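Peptide methionine sulfoxide reductase MsrA (Treponema denticola ATCC 35405, PDB 5FA9) probably repairs oxidised proteins by reducing methionine sulfoxide back to methionine with thioredoxin, through an MsrA part fused to an MsrB part. Local coordinates at residues Y210-I213 and T214-K217; Q184-V187 and T188-A192; E136-H139 and Q140-Q144. The protein carries 2 engineered substitutions. One frame throughout, in Å; residues are numbered along the deposited sequence.

Overall arrangement
The three contacts divide between the two halves of the fusion enzyme. Contact 3 comes first along the chain, in the MsrA part, between strand 132-134 and helix 142-145. Contact 2 follows on helix 182-190, and contact 1 lies on the turn between strands 208-212 and 218-221; both belong to the SelR, or MsrB, range. Contacts 1 and 2 have centres 14 Å apart and touch, with Ile213 and Thr214 packing on Gln184, Thr188 and Gln189. Contact 3 lies across the chain's centre, about 40 Å from contact 1 and 47 Å from contact 2, centre to centre. It alone includes a residue, His139, of the pocket for bound (4S,5S)-1,2-dithiane-4,5-diol (D1D); the others lie away from annotated sites.

Contact 1: Y210-I213 and T214-K217; sequences YVDI and TTGK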
loop_
_atom_site.group_PDB
_atom_site.type_symbol
_atom_site.label_atom_id
_atom_site.label_comp_id
_atom_site.label_asym_id
_atom_site.label_seq_id
_atom_site.Cartn_x
_atom_site.Cartn_y
_atom_site.Cartn_z
ATOM N N TYR B 210 11.556 -13.793 21.519
ATOM C CA TYR B 210 12.865 -14.425 21.436
ATOM C C TYR B 210 13.935 -13.355 21.571
ATOM O O TYR B 210 13.975 -12.391 20.807
ATOM C CB TYR B 210 13.015 -15.204 20.129
ATOM C CG TYR B 210 12.085 -16.393 20.043
ATOM C CD1 TYR B 210 10.782 -16.251 19.584
ATOM C CD2 TYR B 210 12.506 -17.656 20.437
ATOM C CE1 TYR B 210 9.928 -17.334 19.510
ATOM C CE2 TYR B 210 11.660 -18.746 20.368
ATOM C CZ TYR B 210 10.373 -18.579 19.904
ATOM O OH TYR B 210 9.528 -19.661 19.834
ATOM N N VAL B 211 14.801 -13.541 22.558
ATOM C CA VAL B 211 15.759 -12.520 22.947
ATOM C C VAL B 211 17.194 -12.911 22.586
ATOM O O VAL B 211 17.521 -14.095 22.508
ATOM C CB VAL B 211 15.626 -12.249 24.474
ATOM C CG1 VAL B 211 16.945 -12.443 25.212
ATOM C CG2 VAL B 211 15.031 -10.874 24.728
ATOM N N ASP B 212 18.037 -11.908 22.345
ATOM C CA ASP B 212 19.458 -12.137 22.097
ATOM C C ASP B 212 20.084 -12.803 23.316
ATOM O O ASP B 212 20.060 -12.252 24.417
ATOM C CB ASP B 212 20.171 -10.819 21.773
ATOM C CG ASP B 212 21.572 -11.026 21.209
ATOM O OD1 ASP B 212 22.164 -12.105 21.422
ATOM O OD2 ASP B 212 22.086 -10.096 20.553
ATOM N N ILE B 213 20.655 -13.985 23.113
ATOM C CA ILE B 213 21.213 -14.767 24.210
ATOM C C ILE B 213 22.466 -14.119 24.804
ATOM O O ILE B 213 22.916 -14.499 25.886
ATOM C CB ILE B 213 21.545 -16.206 23.748
ATOM C CG1 ILE B 213 21.611 -17.160 24.943
ATOM C CG2 ILE B 213 22.831 -16.230 22.931
ATOM C CD1 ILE B 213 21.421 -18.612 24.570
ATOM N N THR B 214 23.021 -13.133 24.105
ATOM C CA THR B 214 24.245 -12.478 24.560
ATOM C C THR B 214 24.004 -11.108 25.195
ATOM O O THR B 214 24.823 -10.638 25.983
ATOM C CB THR B 214 25.249 -12.305 23.402
ATOM O OG1 THR B 214 24.726 -11.377 22.444
ATOM C CG2 THR B 214 25.518 -13.639 22.723
ATOM N N THR B 215 22.889 -10.469 24.854
ATOM C CA THR B 215 22.624 -9.113 25.335
ATOM C C THR B 215 21.284 -8.981 26.052
ATOM O O THR B 215 21.115 -8.111 26.907
ATOM C CB THR B 215 22.658 -8.091 24.182
ATOM O OG1 THR B 215 21.554 -8.325 23.298
ATOM C CG2 THR B 215 23.959 -8.201 23.405
ATOM N N GLY B 216 20.333 -9.839 25.703
ATOM C CA GLY B 216 19.019 -9.793 26.318
ATOM C C GLY B 216 18.029 -8.911 25.577
ATOM O O GLY B 216 16.901 -8.722 26.029
ATOM N N LYS B 217 18.457 -8.352 24.449
ATOM C CA LYS B 217 17.589 -7.509 23.633
ATOM C C LYS B 217 16.656 -8.347 22.760
ATOM O O LYS B 217 17.101 -9.284 22.097
ATOM C CB LYS B 217 18.426 -6.570 22.761
ATOM C CG LYS B 217 17.610 -5.650 21.868
ATOM C CD LYS B 217 18.494 -4.618 21.190
ATOM C CE LYS B 217 17.766 -3.929 20.048
ATOM N NZ LYS B 217 18.643 -2.952 19.343
HETATM O O HOH W 1 21.029 -7.570 20.640
#
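Asp212 organises this turn through its carboxylate, its backbone and a water. With CG anti to the backbone N (chi1 -167°), the carboxylate reaches forward over the chain that follows. Its OD1 accepts the backbone N of Thr214 at 3.0 Å, which makes an Asx turn. The same OD1 accepts Thr214 OG1 at 2.9 Å. Both donors come from one face of the carboxylate, well above its plane. OD2 takes a bond from water 1 at 2.7 Å. The water also lies 2.8 Å from Thr215 OG1, so it ties the carboxylate to the second threonine. OD2 has a further partner in Ser261 OG.

The backbone bonds close a four-residue hairpin loop, Ile213 to Gly216. Asp212 N gives a nearly straight bond to Lys217 O at 2.8 Å (N-H...O 173°). Gly216 N returns to Asp212 O at 2.7 Å, and Thr215 N adds a weak bond to that oxygen. Gly216 has a positive phi of 91°, which turns the chain into the next strand.

Val211 makes van der Waals contact with the Gly216 backbone. Its CG1 lies against Gly216 CA at 3.5 Å, and its CG2 presses closely on Gly216 O at 3.1 Å.

Lys217 NZ bonds to Gln242 O and Thr263 OG1 and makes a salt bridge with Glu165. The hairpin joins strand 208-212 to strand 218-221 in a three-stranded antiparallel sheet of the MsrB part. Strand 291-295 lies along the other side of strand 208-212, and helix 182-190 packs on Ile213 and Thr214.

Contact 2: Q184-V187 and T188-A192; sequences QFSV and TQEKA
Phe185 and Gln189, one helical turn apart, meet in a CH-pi contact. Gln189 CB sits 3.9 Å from the ring centroid, almost straight above one face, and CG lies nearby over the CD1-CE1 side. Glu190 comes to the rim instead. Its OE2 is 3.4 Å from Phe185 CE2, near the ring plane, with the carboxylate turned 80° to the ring.

The chain of Gln189 bends at chi2 (-53°), which carries its amide back toward Thr188. There NE2 donates to Thr188 OG1 at 3.2 Å, in the plane of the amide. Thr188 OG1 in turn donates to Gln184 O at 2.7 Å. That carbonyl also takes the backbone N of Thr188, so two bonds from one residue grip a single oxygen.

All this lies on helix 182-190 of the SelR (MsrB) range. Lys191, the first residue to leave helical angles, has a positive phi of 56°, in the left-handed helical region. The chain then turns back, and Ala192 N bonds to Ser186 O, six residues back, at 3.0 Å. Glu190 N reaches the same oxygen from the opposite face of its carbonyl plane. Ala192 CB then packs 3.8 Å from Ser186 CB.

Ser186 OG bonds to Pro182 O, one turn back. Helix 173-179 meets this surface through Lys177 on Phe185 and Leu176 on Gln189. Thr188 also has a backbone bond to His267, which links the helix to strand 267-272.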
loop_
_atom_site.group_PDB
_atom_site.type_symbol
_atom_site.label_atom_id
_atom_site.label_comp_id
_atom_site.label_asym_id
_atom_site.label_seq_id
_atom_site.Cartn_x
_atom_site.Cartn_y
_atom_site.Cartn_z
ATOM N N GLN B 184 26.356 -22.259 21.656
ATOM C CA GLN B 184 25.885 -20.882 21.751
ATOM C C GLN B 184 26.996 -19.905 21.390
ATOM O O GLN B 184 26.766 -18.919 20.690
ATOM C CB GLN B 184 25.362 -20.585 23.156
ATOM C CG GLN B 184 24.134 -21.387 23.545
ATOM C CD GLN B 184 23.733 -21.166 24.989
ATOM O OE1 GLN B 184 24.437 -20.497 25.744
ATOM N NE2 GLN B 184 22.596 -21.730 25.380
ATOM N N PHE B 185 28.199 -20.184 21.878
ATOM C CA PHE B 185 29.359 -19.353 21.578
ATOM C C PHE B 185 29.747 -19.479 20.110
ATOM O O PHE B 185 30.047 -18.485 19.450
ATOM C CB PHE B 185 30.541 -19.733 22.474
ATOM C CG PHE B 185 31.750 -18.857 22.288
ATOM C CD1 PHE B 185 31.874 -17.669 22.987
ATOM C CD2 PHE B 185 32.764 -19.226 21.419
ATOM C CE1 PHE B 185 32.982 -16.861 22.821
ATOM C CE2 PHE B 185 33.875 -18.423 21.248
ATOM C CZ PHE B 185 33.985 -17.239 21.950
ATOM N N SER B 186 29.742 -20.710 19.609
ATOM C CA SER B 186 30.109 -20.987 18.225
ATOM C C SER B 186 29.200 -20.262 17.237
ATOM O O SER B 186 29.675 -19.631 16.294
ATOM C CB SER B 186 30.074 -22.492 17.956
ATOM O OG SER B 186 31.236 -23.127 18.461
ATOM N N VAL B 187 27.894 -20.358 17.455
ATOM C CA VAL B 187 26.924 -19.725 16.568
ATOM C C VAL B 187 27.037 -18.202 16.589
ATOM O O VAL B 187 27.129 -17.564 15.541
ATOM C CB VAL B 187 25.480 -20.128 16.938
ATOM C CG1 VAL B 187 24.477 -19.191 16.283
ATOM C CG2 VAL B 187 25.212 -21.574 16.539
ATOM N N THR B 188 27.047 -17.627 17.787
ATOM C CA THR B 188 26.981 -16.178 17.937
ATOM C C THR B 188 28.317 -15.474 17.706
ATOM O O THR B 188 28.352 -14.367 17.168
ATOM C CB THR B 188 26.464 -15.791 19.338
ATOM O OG1 THR B 188 27.323 -16.351 20.338
ATOM C CG2 THR B 188 25.048 -16.309 19.543
ATOM N N GLN B 189 29.413 -16.111 18.108
ATOM C CA GLN B 189 30.720 -15.460 18.054
ATOM C C GLN B 189 31.609 -15.974 16.923
ATOM O O GLN B 189 32.599 -15.333 16.570
ATOM C CB GLN B 189 31.444 -15.625 19.391
ATOM C CG GLN B 189 30.641 -15.156 20.593
ATOM C CD GLN B 189 30.136 -13.736 20.438
ATOM O OE1 GLN B 189 30.914 -12.806 20.229
ATOM N NE2 GLN B 189 28.823 -13.561 20.539
ATOM N N GLU B 190 31.261 -17.125 16.357
ATOM C CA GLU B 190 32.075 -17.718 15.300
ATOM C C GLU B 190 31.262 -18.008 14.042
ATOM O O GLU B 190 31.711 -18.742 13.164
ATOM C CB GLU B 190 32.735 -19.007 15.801
ATOM C CG GLU B 190 33.627 -18.816 17.017
ATOM C CD GLU B 190 34.107 -20.131 17.599
ATOM O OE1 GLU B 190 33.583 -21.188 17.189
ATOM O OE2 GLU B 190 35.006 -20.108 18.465
ATOM N N LYS B 191 30.065 -17.428 13.972
ATOM C CA LYS B 191 29.175 -17.561 12.816
ATOM C C LYS B 191 28.858 -19.010 12.453
ATOM O O LYS B 191 28.574 -19.313 11.293
ATOM C CB LYS B 191 29.775 -16.863 11.591
ATOM C CG LYS B 191 30.224 -15.434 11.824
ATOM C CD LYS B 191 30.710 -14.811 10.525
ATOM C CE LYS B 191 31.689 -13.678 10.779
ATOM N NZ LYS B 191 32.469 -13.348 9.553
ATOM N N ALA B 192 28.901 -19.903 13.435
ATOM C CA ALA B 192 28.592 -21.306 13.187
ATOM C C ALA B 192 27.100 -21.498 12.942
ATOM O O ALA B 192 26.302 -20.585 13.155
ATOM C CB ALA B 192 29.054 -22.170 14.348
#

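Contact 3: E136-H139 and Q140-Q144; sequences EDYH and QDYLQ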
loop_
_atom_site.group_PDB
_atom_site.type_symbol
_atom_site.label_atom_id
_atom_site.label_comp_id
_atom_site.label_asym_id
_atom_site.label_seq_id
_atom_site.Cartn_x
_atom_site.Cartn_y
_atom_site.Cartn_z
ATOM N N GLU B 136 -0.261 21.711 0.875
ATOM C CA GLU B 136 0.466 22.213 -0.285
ATOM C C GLU B 136 1.879 21.641 -0.347
ATOM O O GLU B 136 2.407 21.165 0.659
ATOM C CB GLU B 136 0.523 23.743 -0.261
ATOM C CG GLU B 136 -0.838 24.429 -0.193
ATOM C CD GLU B 136 -1.361 24.578 1.227
ATOM O OE1 GLU B 136 -1.181 23.646 2.038
ATOM O OE2 GLU B 136 -1.956 25.635 1.532
ATOM N N ASP B 137 2.481 21.687 -1.532
ATOM C CA ASP B 137 3.836 21.177 -1.738
ATOM C C ASP B 137 4.844 21.889 -0.841
ATOM O O ASP B 137 5.895 21.339 -0.512
ATOM C CB ASP B 137 4.243 21.322 -3.205
ATOM C CG ASP B 137 3.395 20.472 -4.129
ATOM O OD1 ASP B 137 3.372 19.236 -3.947
ATOM O OD2 ASP B 137 2.754 21.038 -5.039
ATOM N N TYR B 138 4.513 23.119 -0.463
ATOM C CA TYR B 138 5.304 23.888 0.489
ATOM C C TYR B 138 5.468 23.135 1.807
ATOM O O TYR B 138 6.547 23.132 2.400
ATOM C CB TYR B 138 4.652 25.252 0.732
ATOM C CG TYR B 138 5.392 26.131 1.714
ATOM C CD1 TYR B 138 6.599 26.725 1.372
ATOM C CD2 TYR B 138 4.879 26.370 2.983
ATOM C CE1 TYR B 138 7.277 27.532 2.267
ATOM C CE2 TYR B 138 5.549 27.173 3.884
ATOM C CZ TYR B 138 6.747 27.751 3.522
ATOM O OH TYR B 138 7.418 28.552 4.417
ATOM N N HIS B 139 4.391 22.498 2.256
ATOM C CA HIS B 139 4.392 21.775 3.524
ATOM C C HIS B 139 4.869 20.330 3.389
ATOM O O HIS B 139 5.020 19.627 4.388
ATOM C CB HIS B 139 2.993 21.795 4.142
ATOM C CG HIS B 139 2.511 23.166 4.503
ATOM N ND1 HIS B 139 3.192 23.988 5.375
ATOM C CD2 HIS B 139 1.415 23.858 4.112
ATOM C CE1 HIS B 139 2.536 25.127 5.505
ATOM N NE2 HIS B 139 1.455 25.074 4.749
ATOM N N GLN B 140 5.106 19.888 2.158
ATOM C CA GLN B 140 5.550 18.519 1.915
ATOM C C GLN B 140 7.068 18.416 1.993
ATOM O O GLN B 140 7.779 19.080 1.237
ATOM C CB GLN B 140 5.054 18.025 0.555
ATOM C CG GLN B 140 3.540 18.038 0.409
ATOM C CD GLN B 140 2.851 17.081 1.365
ATOM O OE1 GLN B 140 3.437 16.090 1.802
ATOM N NE2 GLN B 140 1.600 17.377 1.698
ATOM N N ASP B 141 7.550 17.570 2.904
ATOM C CA ASP B 141 8.976 17.467 3.210
ATOM C C ASP B 141 9.557 18.845 3.507
ATOM O O ASP B 141 10.587 19.233 2.954
ATOM C CB ASP B 141 9.737 16.797 2.063
ATOM C CG ASP B 141 9.642 15.284 2.108
ATOM O OD1 ASP B 141 9.453 14.733 3.214
ATOM O OD2 ASP B 141 9.756 14.646 1.042
ATOM N N TYR B 142 8.872 19.576 4.382
ATOM C CA TYR B 142 9.238 20.943 4.729
ATOM C C TYR B 142 10.646 21.028 5.310
ATOM O O TYR B 142 11.454 21.853 4.882
ATOM C CB TYR B 142 8.222 21.519 5.721
ATOM C CG TYR B 142 8.540 22.912 6.216
ATOM C CD1 TYR B 142 8.126 24.033 5.510
ATOM C CD2 TYR B 142 9.236 23.107 7.404
ATOM C CE1 TYR B 142 8.409 25.308 5.962
ATOM C CE2 TYR B 142 9.523 24.378 7.864
ATOM C CZ TYR B 142 9.107 25.474 7.140
ATOM O OH TYR B 142 9.390 26.742 7.595
ATOM N N LEU B 143 10.936 20.169 6.282
ATOM C CA LEU B 143 12.229 20.187 6.954
ATOM C C LEU B 143 13.347 19.708 6.034
ATOM O O LEU B 143 14.522 19.977 6.282
ATOM C CB LEU B 143 12.186 19.331 8.219
ATOM C CG LEU B 143 11.239 19.826 9.313
ATOM C CD1 LEU B 143 11.270 18.895 10.514
ATOM C CD2 LEU B 143 11.590 21.249 9.721
ATOM N N GLN B 144 12.980 18.994 4.976
ATOM C CA GLN B 144 13.956 18.550 3.990
ATOM C C GLN B 144 14.336 19.707 3.072
ATOM O O GLN B 144 15.503 19.879 2.720
ATOM C CB GLN B 144 13.409 17.377 3.175
ATOM C CG GLN B 144 14.482 16.438 2.646
ATOM C CD GLN B 144 15.164 15.648 3.747
ATOM O OE1 GLN B 144 14.626 15.501 4.846
ATOM N NE2 GLN B 144 16.355 15.137 3.458
#
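Tyr138 and Tyr142 both hold CG anti to the backbone N (chi1 180° and 177°), and this sends their rings the same way, side by side. They form a T-shaped stack. The edge of the Tyr142 ring points at the face of the Tyr138 ring, with centroids 5.6 Å apart and planes at 75°. Tyr142 CE1 makes the approach, 3.8 Å from Tyr138 CZ. Tyr138 O lies at the edge of the Tyr142 ring, in its plane, 3.6 Å from CD1.

The pair spans the turn that leads from strand 132-134 of the MsrA part into helix 142-145. His139 lies between the two tyrosines in sequence and belongs to the pocket that holds the bound D1D. One face of its imidazole meets Tyr138 CD2, and Glu136 OE1 lies at its edge in plane. Its ND1 is hydrogen-bonded to Trp13 NE1. Trp13, also of the pocket, stacks on Tyr142, so the T-shaped pair stands next to the site. Ser11 is an engineered residue at the predicted active site; the side chains of Tyr142 and Ser11 are about 7 Å apart.

Two backbone bonds cross the turn, one of them weak. His139 N donates to Glu136 O at 2.9 Å, and Gln140 N makes the weak bond to Asp137 O. Gln140 NE2 bonds to Thr30 O and Ala135 O, and Gln140 CG rests 3.3 Å from Glu136 O.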